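Local coordinates for protein levansucrase (Bacillus megaterium, PDB 3OM4) that belongs to the beta-fructosidase clan of proteins and folds as a five-bladed beta-propeller, at residues Ala176-Ser181 with Leu188-Val193. The protein carries 1 engineered substitution. Residues are numbered along the deposited sequence; the frame is centred on the assembly and turned at random.
Sequences AQVNMS and LKVDGV
Ser181 and Lys189 face each other as an antiparallel hydrogen-bonded pair, Ser181 N reaching Lys189 O at 3.0 Å and Lys189 N returning to Ser181 O at 2.9 Å. Farther along, a beta bulge shifts the register: Asn179 gives its N-H to Gly192 O (2.9 Å), whereas its carbonyl oxygen accepts from Asp191 N (2.8 Å), so that Asp191 and Gly192 together answer one residue of 176-181. The bulge turns Asp191 toward the facing strand, where its OD1 accepts a hydrogen bond from Ser181 OG at 2.7 Å through the syn lone pair. Ser181 chi1 of 69° holds OG between its own N and carbonyl carbon, on the side of the carboxylate. On the same face of the sheet as Ser181, the amide of Asn179 is held at both ends: OD1 accepts an in-plane bond from Gln177 NE2 (3.0 Å, 165° at the hydrogen), and ND2 donates to Glu194 OE1. On the opposite face the contacts are apolar: Val178 CG1 meets Val190 CG1 at 4.0 Å, and Met180, bent at chi2 and chi3, folds SD against Val190 CG2. At the end of the pair its CE reaches Leu188 CB. Leu104 of strand 101-108 touches both Met180 and Val190, and Tyr106 OH is hydrogen-bonded to Leu188 N. The pair belongs to the beta hairpin of strands 170-184 and 187-200, whose first strand also pairs antiparallel with strand 156-164.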
loop_
_atom_site.group_PDB
_atom_site.type_symbol
_atom_site.label_atom_id
_atom_site.label_comp_id
_atom_site.label_asym_id
_atom_site.label_seq_id
_atom_site.Cartn_x
_atom_site.Cartn_y
_atom_site.Cartn_z
ATOM N N ALA A 176 13.423 11.492 0.755
ATOM C CA ALA A 176 14.394 12.188 1.591
ATOM C C ALA A 176 15.338 11.166 2.193
ATOM O O ALA A 176 14.972 10.003 2.388
ATOM C CB ALA A 176 13.701 12.983 2.694
ATOM N N GLN A 177 16.563 11.602 2.461
ATOM C CA GLN A 177 17.476 10.837 3.285
ATOM C C GLN A 177 17.217 11.222 4.734
ATOM O O GLN A 177 17.200 12.406 5.074
ATOM C CB GLN A 177 18.924 11.130 2.901
ATOM C CG GLN A 177 19.955 10.392 3.744
ATOM C CD GLN A 177 21.360 10.600 3.236
ATOM O OE1 GLN A 177 21.726 10.099 2.172
ATOM N NE2 GLN A 177 22.161 11.343 3.994
ATOM N N VAL A 178 16.991 10.221 5.578
ATOM C CA VAL A 178 16.783 10.455 7.002
ATOM C C VAL A 178 18.121 10.282 7.711
ATOM O O VAL A 178 18.673 9.180 7.749
ATOM C CB VAL A 178 15.722 9.496 7.606
ATOM C CG1 VAL A 178 15.398 9.888 9.042
ATOM C CG2 VAL A 178 14.455 9.492 6.760
ATOM N N ASN A 179 18.645 11.378 8.251
ATOM C CA ASN A 179 19.919 11.351 8.958
ATOM C C ASN A 179 19.745 10.873 10.394
ATOM O O ASN A 179 18.937 11.424 11.146
ATOM C CB ASN A 179 20.603 12.721 8.908
ATOM C CG ASN A 179 21.049 13.099 7.504
ATOM O OD1 ASN A 179 21.559 12.264 6.753
ATOM N ND2 ASN A 179 20.862 14.363 7.146
ATOM N N MET A 180 20.501 9.837 10.750
ATOM C CA MET A 180 20.388 9.177 12.050
ATOM C C MET A 180 21.675 9.289 12.854
ATOM O O MET A 180 22.762 9.395 12.288
ATOM C CB MET A 180 20.071 7.688 11.869
ATOM C CG MET A 180 18.921 7.370 10.927
ATOM S SD MET A 180 17.312 7.829 11.591
ATOM C CE MET A 180 17.111 6.661 12.936
ATOM N N SER A 181 21.540 9.251 14.178
ATOM C CA SER A 181 22.690 9.132 15.074
ATOM C C SER A 181 22.355 8.231 16.258
ATOM O O SER A 181 21.197 7.861 16.460
ATOM C CB SER A 181 23.169 10.509 15.555
ATOM O OG SER A 181 22.236 11.114 16.432
ATOM N N LEU A 188 18.286 5.360 19.125
ATOM C CA LEU A 188 18.466 5.940 17.800
ATOM C C LEU A 188 17.791 7.305 17.776
ATOM O O LEU A 188 16.736 7.493 18.381
ATOM C CB LEU A 188 17.855 5.046 16.719
ATOM C CG LEU A 188 18.564 3.762 16.285
ATOM C CD1 LEU A 188 17.691 3.019 15.290
ATOM C CD2 LEU A 188 19.932 4.040 15.669
ATOM N N LYS A 189 18.404 8.250 17.072
ATOM C CA LYS A 189 17.875 9.605 16.972
ATOM C C LYS A 189 17.736 10.013 15.510
ATOM O O LYS A 189 18.609 9.721 14.695
ATOM C CB LYS A 189 18.804 10.586 17.699
ATOM C CG LYS A 189 18.345 12.043 17.675
ATOM C CD LYS A 189 19.450 12.974 18.145
ATOM C CE LYS A 189 19.046 14.432 17.994
ATOM N NZ LYS A 189 20.111 15.353 18.479
ATOM N N VAL A 190 16.629 10.676 15.185
ATOM C CA VAL A 190 16.501 11.348 13.900
ATOM C C VAL A 190 17.137 12.729 14.047
ATOM O O VAL A 190 16.644 13.573 14.799
ATOM C CB VAL A 190 15.028 11.461 13.436
ATOM C CG1 VAL A 190 14.918 12.335 12.187
ATOM C CG2 VAL A 190 14.446 10.076 13.164
ATOM N N ASP A 191 18.247 12.934 13.345
ATOM C CA ASP A 191 18.969 14.206 13.375
ATOM C C ASP A 191 18.266 15.257 12.528
ATOM O O ASP A 191 18.192 16.430 12.900
ATOM C CB ASP A 191 20.394 14.017 12.862
ATOM C CG ASP A 191 21.198 13.041 13.696
ATOM O OD1 ASP A 191 20.764 12.686 14.817
ATOM O OD2 ASP A 191 22.278 12.637 13.228
ATOM N N GLY A 192 17.755 14.818 11.382
ATOM C CA GLY A 192 17.100 15.694 10.424
ATOM C C GLY A 192 17.026 15.011 9.076
ATOM O O GLY A 192 17.331 13.819 8.955
ATOM N N VAL A 193 16.615 15.760 8.059
ATOM C CA VAL A 193 16.507 15.212 6.711
ATOM C C VAL A 193 17.323 16.018 5.701
ATOM O O VAL A 193 17.650 17.181 5.939
ATOM C CB VAL A 193 15.024 15.080 6.239
ATOM C CG1 VAL A 193 14.250 14.120 7.145
ATOM C CG2 VAL A 193 14.335 16.444 6.182
#